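Local structure of TetR family transcriptional regulator (Streptomyces coelicolor, 6SRN) at residues A[90-95]-A[103-108]; A[116-121]-A[196-201]. The protein probably binds promoter DNA as a TetR-family transcriptional regulator of antibiotic production, and binds a small furan-type bacterial hormone in a helical pocket. All blocks are in the same frame, centred on the assembly; numbering follows the deposited sequence.

Interaction 1: A[90-95]-A[103-108]; sequences AAMEEI and LETVEE
Ile95 meets Glu108, whose carboxylate is the one flat group among the touching side chains, yet neither its faces nor its edges carry the contact. The work falls to the aliphatic stem: Glu108 CG lies 3.7 Å from Ile95 CD1, and the bend of Glu108 at chi2 (57°) carries the acid group off from Ile95 to partners on its own helix, where OE1 is hydrogen-bonded to His111 ND1 and OE2 pairs with Arg112. Because Arg112 also bridges to Glu94, it ties the two helices together by charge beside the apolar contact. The other branch of Ile95, CG2, rests against Thr105, with Ile95 CG2 3.9 Å from Thr105 OG1. That hydroxyl sits beside the backbone N of Thr105 (chi1 -65°) and is hydrogen-bonded to Thr101 O, while the methyl Thr105 CG2, anti to that N, meets Met92 CG at 3.6 Å, the two side chains crossing nearly at right angles. Met109 and Phe100 pack around the same apolar patch. With the segment axes 10.0 Å apart at closest and inclined at 133°, this is a splayed helical hairpin, two sequence neighbours joined by a short loop within the all-helical ligand-binding part of a TetR-family regulator.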
ATOM      1  N   ALA A  90     -22.179  -7.316  -6.417  1.00 10.51           N
ATOM      2  CA  ALA A  90     -23.038  -8.483  -6.207  1.00 11.44           C
ATOM      3  C   ALA A  90     -22.873  -9.114  -4.823  1.00 11.14           C
ATOM      4  O   ALA A  90     -23.866  -9.554  -4.223  1.00 12.44           O
ATOM      5  CB  ALA A  90     -22.805  -9.523  -7.300  1.00 11.39           C
ATOM      6  N   ALA A  91     -21.637  -9.103  -4.326  1.00 12.27           N
ATOM      7  CA  ALA A  91     -21.337  -9.627  -2.986  1.00 11.20           C
ATOM      8  C   ALA A  91     -22.027  -8.759  -1.957  1.00 10.97           C
ATOM      9  O   ALA A  91     -22.611  -9.240  -0.978  1.00 10.90           O
ATOM     10  CB  ALA A  91     -19.839  -9.665  -2.750  1.00 11.44           C
ATOM     11  N   MET A  92     -21.989  -7.446  -2.156  1.00 10.72           N
ATOM     12  CA  MET A  92     -22.631  -6.553  -1.195  1.00 10.92           C
ATOM     13  C   MET A  92     -24.132  -6.735  -1.167  1.00 11.03           C
ATOM     14  O   MET A  92     -24.732  -6.711  -0.107  1.00  9.79           O
ATOM     15  CB  MET A  92     -22.255  -5.087  -1.414  1.00 11.90           C
ATOM     16  CG  MET A  92     -22.352  -4.290  -0.107  1.00 13.44           C
ATOM     17  SD  MET A  92     -21.486  -2.708  -0.154  1.00 17.28           S
ATOM     18  CE  MET A  92     -22.774  -1.897  -1.020  1.00 16.31           C
ATOM     19  N   GLU A  93     -24.708  -6.995  -2.352  1.00 11.14           N
ATOM     20  CA  GLU A  93     -26.129  -7.288  -2.454  1.00 13.49           C
ATOM     21  C   GLU A  93     -26.476  -8.586  -1.749  1.00 12.16           C
ATOM     22  O   GLU A  93     -27.483  -8.655  -1.068  1.00 12.19           O
ATOM     23  CB  GLU A  93     -26.571  -7.319  -3.931  1.00 14.84           C
ATOM     24  CG  GLU A  93     -28.076  -7.508  -4.150  1.00 17.02           C
ATOM     25  CD  GLU A  93     -28.926  -6.346  -3.633  1.00 16.80           C
ATOM     26  OE1 GLU A  93     -28.393  -5.310  -3.145  1.00 20.60           O
ATOM     27  OE2 GLU A  93     -30.168  -6.482  -3.682  1.00 20.82           O
ATOM     28  N   GLU A  94     -25.643  -9.606  -1.899  1.00 12.50           N
ATOM     29  CA  GLU A  94     -25.889 -10.892  -1.224  1.00 12.59           C
ATOM     30  C   GLU A  94     -25.921 -10.709   0.320  1.00 12.24           C
ATOM     31  O   GLU A  94     -26.726 -11.313   1.023  1.00 11.98           O
ATOM     32  CB  GLU A  94     -24.779 -11.856  -1.632  1.00 15.97           C
ATOM     33  CG  GLU A  94     -24.854 -13.262  -1.062  1.00 19.76           C
ATOM     34  CD  GLU A  94     -23.621 -14.061  -1.428  1.00 23.45           C
ATOM     35  OE1 GLU A  94     -23.168 -13.965  -2.593  1.00 29.81           O
ATOM     36  OE2 GLU A  94     -23.092 -14.771  -0.554  1.00 27.05           O
ATOM     37  N   ILE A  95     -25.026  -9.859   0.818  1.00 11.68           N
ATOM     38  CA  ILE A  95     -24.948  -9.589   2.249  1.00 11.55           C
ATOM     39  C   ILE A  95     -26.148  -8.748   2.735  1.00 12.04           C
ATOM     40  O   ILE A  95     -26.780  -8.991   3.775  1.00 12.17           O
ATOM     41  CB  ILE A  95     -23.611  -8.879   2.573  1.00 11.09           C
ATOM     42  CG1 ILE A  95     -22.436  -9.833   2.342  1.00 11.10           C
ATOM     43  CG2 ILE A  95     -23.604  -8.403   4.006  1.00 12.14           C
ATOM     44  CD1 ILE A  95     -21.118  -9.156   2.125  1.00 11.34           C
ATOM     45  N   LEU A 103     -23.087  -1.121   9.020  1.00 10.61           N
ATOM     46  CA  LEU A 103     -21.688  -1.248   9.387  1.00 12.32           C
ATOM     47  C   LEU A 103     -21.221  -2.719   9.312  1.00 11.30           C
ATOM     48  O   LEU A 103     -20.095  -2.977   8.915  1.00 10.75           O
ATOM     49  CB  LEU A 103     -21.461  -0.750  10.806  1.00 14.85           C
ATOM     50  CG  LEU A 103     -20.654   0.497  11.064  1.00 17.80           C
ATOM     51  CD1 LEU A 103     -20.187   0.429  12.521  1.00 17.08           C
ATOM     52  CD2 LEU A 103     -19.554   0.708  10.074  1.00 17.55           C
ATOM     53  N   GLU A 104     -22.086  -3.673   9.679  1.00 11.12           N
ATOM     54  CA  GLU A 104     -21.764  -5.116   9.536  1.00 11.30           C
ATOM     55  C   GLU A 104     -21.588  -5.500   8.070  1.00  9.79           C
ATOM     56  O   GLU A 104     -20.803  -6.380   7.769  1.00 10.98           O
ATOM     57  CB  GLU A 104     -22.915  -5.949  10.078  1.00 12.27           C
ATOM     58  CG  GLU A 104     -22.910  -5.998  11.582  1.00 13.98           C
ATOM     59  CD  GLU A 104     -24.092  -6.796  12.074  1.00 17.49           C
ATOM     60  OE1 GLU A 104     -25.118  -6.840  11.334  1.00 20.15           O
ATOM     61  OE2 GLU A 104     -23.973  -7.441  13.120  1.00 21.60           O
ATOM     62  N   THR A 105     -22.278  -4.816   7.171  1.00  8.90           N
ATOM     63  CA  THR A 105     -22.145  -5.068   5.729  1.00  9.35           C
ATOM     64  C   THR A 105     -20.736  -4.666   5.308  1.00  8.74           C
ATOM     65  O   THR A 105     -20.061  -5.429   4.573  1.00  8.75           O
ATOM     66  CB  THR A 105     -23.212  -4.300   4.941  1.00  9.66           C
ATOM     67  OG1 THR A 105     -24.521  -4.807   5.298  1.00 10.51           O
ATOM     68  CG2 THR A 105     -23.016  -4.373   3.441  1.00 10.47           C
ATOM     69  N   VAL A 106     -20.298  -3.488   5.724  1.00  8.82           N
ATOM     70  CA  VAL A 106     -18.915  -3.030   5.430  1.00  9.30           C
ATOM     71  C   VAL A 106     -17.900  -4.025   6.011  1.00  9.14           C
ATOM     72  O   VAL A 106     -16.952  -4.452   5.327  1.00  8.44           O
ATOM     73  CB  VAL A 106     -18.656  -1.648   6.007  1.00 10.00           C
ATOM     74  CG1 VAL A 106     -17.230  -1.192   5.758  1.00 10.13           C
ATOM     75  CG2 VAL A 106     -19.609  -0.607   5.420  1.00 10.99           C
ATOM     76  N   GLU A 107     -18.076  -4.442   7.268  1.00  9.73           N
ATOM     77  CA  GLU A 107     -17.197  -5.403   7.886  1.00 10.42           C
ATOM     78  C   GLU A 107     -17.109  -6.702   7.088  1.00  9.17           C
ATOM     79  O   GLU A 107     -15.997  -7.217   6.855  1.00  8.37           O
ATOM     80  CB  GLU A 107     -17.655  -5.755   9.284  1.00 12.02           C
ATOM     81  CG  GLU A 107     -17.419  -4.736  10.342  1.00 15.46           C
ATOM     82  CD  GLU A 107     -17.842  -5.393  11.640  1.00 18.62           C
ATOM     83  OE1 GLU A 107     -17.088  -6.312  12.129  1.00 24.55           O
ATOM     84  OE2 GLU A 107     -18.958  -5.091  12.061  1.00 22.48           O
ATOM     85  N   GLU A 108     -18.266  -7.245   6.688  1.00  8.60           N
ATOM     86  CA  GLU A 108     -18.271  -8.539   6.027  1.00  8.72           C
ATOM     87  C   GLU A 108     -17.679  -8.419   4.612  1.00  8.41           C
ATOM     88  O   GLU A 108     -17.015  -9.357   4.124  1.00  8.31           O
ATOM     89  CB  GLU A 108     -19.660  -9.158   5.998  1.00  9.20           C
ATOM     90  CG  GLU A 108     -19.726 -10.513   5.325  1.00 10.15           C
ATOM     91  CD  GLU A 108     -18.825 -11.613   5.873  1.00 11.46           C
ATOM     92  OE1 GLU A 108     -18.292 -11.494   7.002  1.00 12.80           O
ATOM     93  OE2 GLU A 108     -18.684 -12.617   5.134  1.00 14.62           O
TER

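Interaction 2: A[116-121]-A[196-201]. With LUB (4-(Hydroxymethyl)-2-propylfuran-3-carboxylic acid), chain B.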
ATOM      1  N   ALA A 116     -10.375 -13.332  -0.160  1.00  6.94           N
ATOM      2  CA  ALA A 116     -10.253 -13.438  -1.609  1.00  6.49           C
ATOM      3  C   ALA A 116      -8.819 -13.099  -2.071  1.00  6.62           C
ATOM      4  O   ALA A 116      -8.275 -13.734  -2.969  1.00  6.52           O
ATOM      5  CB  ALA A 116     -11.266 -12.558  -2.289  1.00  7.01           C
ATOM      6  N   PHE A 117      -8.229 -12.050  -1.482  1.00  6.71           N
ATOM      7  CA  PHE A 117      -6.812 -11.810  -1.757  1.00  6.80           C
ATOM      8  C   PHE A 117      -5.953 -12.981  -1.300  1.00  7.02           C
ATOM      9  O   PHE A 117      -4.949 -13.320  -1.950  1.00  6.61           O
ATOM     10  CB  PHE A 117      -6.334 -10.498  -1.117  1.00  7.03           C
ATOM     11  CG  PHE A 117      -6.757  -9.249  -1.857  1.00  7.93           C
ATOM     12  CD1 PHE A 117      -6.261  -8.989  -3.143  1.00  8.37           C
ATOM     13  CD2 PHE A 117      -7.597  -8.315  -1.283  1.00  8.73           C
ATOM     14  CE1 PHE A 117      -6.639  -7.801  -3.789  1.00  8.93           C
ATOM     15  CE2 PHE A 117      -7.967  -7.162  -1.940  1.00  9.04           C
ATOM     16  CZ  PHE A 117      -7.488  -6.893  -3.201  1.00  9.24           C
ATOM     17  N   ARG A 118      -6.319 -13.609  -0.190  1.00  7.21           N
ATOM     18  CA  ARG A 118      -5.579 -14.766   0.287  1.00  7.41           C
ATOM     19  C   ARG A 118      -5.589 -15.951  -0.692  1.00  7.11           C
ATOM     20  O   ARG A 118      -4.529 -16.569  -0.916  1.00  7.43           O
ATOM     21  CB  ARG A 118      -6.113 -15.226   1.632  1.00  7.69           C
ATOM     22  CG  ARG A 118      -5.236 -16.244   2.368  1.00  8.30           C
ATOM     23  CD  ARG A 118      -5.930 -16.851   3.580  1.00  8.87           C
ATOM     24  NE  ARG A 118      -7.143 -17.537   3.113  1.00  8.67           N
ATOM     25  CZ  ARG A 118      -8.249 -17.771   3.819  1.00  9.39           C
ATOM     26  NH1 ARG A 118      -8.344 -17.463   5.095  1.00  9.68           N
ATOM     27  NH2 ARG A 118      -9.295 -18.294   3.228  1.00  9.16           N
ATOM     28  N   ASP A 119      -6.720 -16.170  -1.344  1.00  7.16           N
ATOM     29  CA  ASP A 119      -7.003 -17.410  -2.071  1.00  7.56           C
ATOM     30  C   ASP A 119      -7.141 -17.322  -3.584  1.00  8.48           C
ATOM     31  O   ASP A 119      -6.945 -18.336  -4.256  1.00  8.85           O
ATOM     32  CB  ASP A 119      -8.292 -18.045  -1.518  1.00  8.03           C
ATOM     33  CG  ASP A 119      -8.154 -18.568  -0.083  1.00  8.25           C
ATOM     34  OD1 ASP A 119      -7.019 -18.649   0.471  1.00  8.93           O
ATOM     35  OD2 ASP A 119      -9.251 -18.919   0.415  1.00 10.02           O
ATOM     36  N   ASP A 120      -7.576 -16.179  -4.107  1.00  7.77           N
ATOM     37  CA  ASP A 120      -8.152 -16.135  -5.450  1.00  8.49           C
ATOM     38  C   ASP A 120      -7.166 -15.499  -6.430  1.00  7.92           C
ATOM     39  O   ASP A 120      -6.802 -14.350  -6.279  1.00  7.34           O
ATOM     40  CB  ASP A 120      -9.472 -15.344  -5.441  1.00  9.92           C
ATOM     41  CG  ASP A 120     -10.205 -15.440  -6.733  1.00 13.54           C
ATOM     42  OD1 ASP A 120      -9.558 -15.530  -7.801  1.00 17.75           O
ATOM     43  OD2 ASP A 120     -11.473 -15.375  -6.694  1.00 18.25           O
ATOM     44  N   PRO A 121      -6.716 -16.259  -7.446  1.00  7.59           N
ATOM     45  CA  PRO A 121      -5.789 -15.689  -8.373  1.00  7.78           C
ATOM     46  C   PRO A 121      -6.232 -14.393  -9.041  1.00  7.30           C
ATOM     47  O   PRO A 121      -5.369 -13.559  -9.381  1.00  6.77           O
ATOM     48  CB  PRO A 121      -5.621 -16.775  -9.416  1.00  8.44           C
ATOM     49  CG  PRO A 121      -5.875 -18.058  -8.695  1.00  8.79           C
ATOM     50  CD  PRO A 121      -6.964 -17.697  -7.732  1.00  8.19           C
ATOM     51  N   ASP A 196      -0.615 -14.569   6.451  1.00  6.07           N
ATOM     52  CA  ASP A 196      -1.062 -14.064   7.741  1.00  5.51           C
ATOM     53  C   ASP A 196      -2.130 -12.968   7.580  1.00  5.45           C
ATOM     54  O   ASP A 196      -2.457 -12.268   8.533  1.00  5.48           O
ATOM     55  CB  ASP A 196       0.102 -13.460   8.557  1.00  5.60           C
ATOM     56  CG  ASP A 196       0.695 -12.179   7.944  1.00  5.83           C
ATOM     57  OD1 ASP A 196       0.593 -12.012   6.701  1.00  7.05           O
ATOM     58  OD2 ASP A 196       1.370 -11.398   8.684  1.00  5.64           O
ATOM     59  N   ILE A 197      -2.735 -12.840   6.407  1.00  5.32           N
ATOM     60  CA  ILE A 197      -3.621 -11.715   6.128  1.00  5.38           C
ATOM     61  C   ILE A 197      -4.796 -11.638   7.089  1.00  5.50           C
ATOM     62  O   ILE A 197      -5.200 -10.532   7.501  1.00  5.44           O
ATOM     63  CB  ILE A 197      -4.088 -11.707   4.647  1.00  5.71           C
ATOM     64  CG1 ILE A 197      -4.792 -10.409   4.339  1.00  5.99           C
ATOM     65  CG2 ILE A 197      -4.942 -12.899   4.302  1.00  5.77           C
ATOM     66  CD1 ILE A 197      -5.094 -10.211   2.883  1.00  6.27           C
ATOM     67  N   MET A 198      -5.364 -12.773   7.462  1.00  6.19           N
ATOM     68  CA  MET A 198      -6.565 -12.700   8.304  1.00  6.65           C
ATOM     69  C   MET A 198      -6.271 -12.136   9.705  1.00  6.80           C
ATOM     70  O   MET A 198      -7.079 -11.341  10.235  1.00  7.27           O
ATOM     71  CB  MET A 198      -7.285 -14.064   8.379  1.00  7.11           C
ATOM     72  CG  MET A 198      -7.685 -14.625   7.014  1.00  7.05           C
ATOM     73  SD  MET A 198      -8.609 -13.546   5.913  1.00  8.57           S
ATOM     74  CE  MET A 198     -10.157 -13.341   6.745  1.00  8.85           C
ATOM     75  N   GLU A 199      -5.116 -12.527  10.278  1.00  7.55           N
ATOM     76  CA  GLU A 199      -4.702 -11.999  11.567  1.00  8.21           C
ATOM     77  C   GLU A 199      -4.364 -10.531  11.480  1.00  7.37           C
ATOM     78  O   GLU A 199      -4.575  -9.806  12.453  1.00  7.65           O
ATOM     79  CB  GLU A 199      -3.448 -12.757  12.042  1.00  9.89           C
ATOM     80  CG  GLU A 199      -3.578 -14.240  12.236  1.00 12.44           C
ATOM     81  CD  GLU A 199      -2.988 -14.995  11.051  1.00 13.81           C
ATOM     82  OE1 GLU A 199      -3.683 -14.956  10.061  1.00 11.15           O
ATOM     83  OE2 GLU A 199      -1.847 -15.601  11.089  1.00 16.41           O
ATOM     84  N   ARG A 200      -3.689 -10.138  10.402  1.00  6.26           N
ATOM     85  CA  ARG A 200      -3.290  -8.735  10.244  1.00  6.09           C
ATOM     86  C   ARG A 200      -4.542  -7.883  10.093  1.00  5.97           C
ATOM     87  O   ARG A 200      -4.620  -6.767  10.620  1.00  6.36           O
ATOM     88  CB  ARG A 200      -2.343  -8.593   9.049  1.00  5.85           C
ATOM     89  CG  ARG A 200      -1.044  -9.388   9.130  1.00  5.94           C
ATOM     90  CD  ARG A 200      -0.060  -8.878  10.176  1.00  6.22           C
ATOM     91  NE  ARG A 200      -0.446  -9.201  11.537  1.00  6.55           N
ATOM     92  CZ  ARG A 200      -0.301 -10.400  12.093  1.00  6.64           C
ATOM     93  NH1 ARG A 200       0.272 -11.426  11.435  1.00  6.87           N
ATOM     94  NH2 ARG A 200      -0.721 -10.572  13.327  1.00  7.54           N
ATOM     95  N   TRP A 201      -5.516  -8.353   9.319  1.00  6.09           N
ATOM     96  CA  TRP A 201      -6.790  -7.623   9.183  1.00  6.57           C
ATOM     97  C   TRP A 201      -7.554  -7.563  10.502  1.00  7.14           C
ATOM     98  O   TRP A 201      -8.008  -6.521  10.858  1.00  7.78           O
ATOM     99  CB  TRP A 201      -7.633  -8.192   8.045  1.00  7.08           C
ATOM    100  CG  TRP A 201      -8.927  -7.454   7.875  1.00  7.23           C
ATOM    101  CD1 TRP A 201     -10.168  -8.023   7.864  1.00  7.36           C
ATOM    102  CD2 TRP A 201      -9.123  -6.021   7.784  1.00  7.83           C
ATOM    103  NE1 TRP A 201     -11.109  -7.043   7.724  1.00  7.51           N
ATOM    104  CE2 TRP A 201     -10.515  -5.812   7.687  1.00  7.55           C
ATOM    105  CE3 TRP A 201      -8.266  -4.920   7.756  1.00  8.39           C
ATOM    106  CZ2 TRP A 201     -11.077  -4.532   7.582  1.00  8.15           C
ATOM    107  CZ3 TRP A 201      -8.814  -3.640   7.685  1.00  9.21           C
ATOM    108  CH2 TRP A 201     -10.217  -3.470   7.570  1.00  8.59           C
TER
HETATM  109  C2  LUB B 301      -7.605  -2.733  -2.624  1.00 12.61           C
HETATM  110  C4  LUB B 301      -6.228  -2.955  -4.375  1.00 12.42           C
HETATM  111  C5  LUB B 301      -5.815  -3.803  -3.428  1.00 12.05           C
HETATM  112  C6  LUB B 301      -8.484  -2.220  -1.558  1.00 12.74           C
HETATM  113  O11 LUB B 301      -9.165  -0.783  -4.099  1.00 13.84           O
HETATM  114  C9  LUB B 301      -8.085  -1.192  -4.598  1.00 12.38           C
HETATM  115  O10 LUB B 301      -7.625  -0.713  -5.697  1.00 14.02           O
HETATM  116  C3  LUB B 301      -7.289  -2.196  -3.920  1.00 13.01           C
HETATM  117  C12 LUB B 301      -5.619  -3.004  -5.768  1.00 13.42           C
HETATM  118  O13 LUB B 301      -5.209  -1.669  -6.147  1.00 15.11           O
HETATM  119  O1  LUB B 301      -6.571  -3.603  -2.260  1.00 11.63           O
HETATM  120  C7  LUB B 301      -9.586  -3.262  -1.328  1.00 13.67           C
HETATM  121  C8  LUB B 301     -10.590  -2.816  -0.293  1.00 14.37           C
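Phe117 and Arg118, in the last turn of helix 102-119, pack on Ile197 and Met198, in the first turn of helix 197-212, within the all-helical ligand-binding domain of the TetR fold. The apolar share centres on Ile197, which divides its two branches between the partners. Its CD1 end reaches Phe117 CB at 4.2 Å, whereas the methyl CG2 of Ile197, held between the backbone N and the carbonyl carbon, lies 3.7 Å from Arg118 CB and also touches Arg118 CG, the two side chains crossing at a slant. Met184 and Gln185 of helix 170-192 back the isoleucine.

The polar share belongs to charged groups paired within each segment. Arg118 stays extended until chi3 (60°), where the chain bends and presents its guanidinium side-on to Asp119. Arg118 NE bonds to Asp119 OD1 at 2.9 Å and Arg118 NH2 to Asp119 OD2 at 2.9 Å, both nearly straight and close to the guanidinium plane, although OD1 is approached from above the carboxylate. This twin grip fixes the rotation of the group and sets its other terminal nitrogen, Arg118 NH1, against Met198 CG at 3.5 Å, an oblique approach. On the other segment, Asp196 stands at the N-cap of helix 197-212 without making a capping bond; Asp196 OD2 pairs instead with Arg200 NH1 at 3.0 Å, and its OD1 is hydrogen-bonded to Ser188.

The third kind of contact is with the hormone. It is hydrogen-bonded to the hydroxyl of Tyr85 and the backbone N of Tyr144, while Phe117 offers only carbon: the ring swings away from Ile197 and approaches the furan obliquely, Phe117 CZ standing 3.5 Å from LUB C5.

Helix 102-119 is common to both contacts, engaging helix 88-96 near its start in interaction 1 and helix 197-212 near its end in interaction 2; the centres lie about 17 Å apart. Each mixes two buried with two partly exposed touching residues, so neither is pure core nor pure surface. Both pair aliphatic groups with the stem of a charged residue, but the charges are handled differently. In interaction 1, Arg112 links acids from both helices, whereas in interaction 2 no salt bridge joins the two segments, and Arg118 and Arg200 each pair with an acid of their own segment. The first contact joins sequence neighbours; the second joins distant parts of the chain and contributes Phe117 to the hormone pocket.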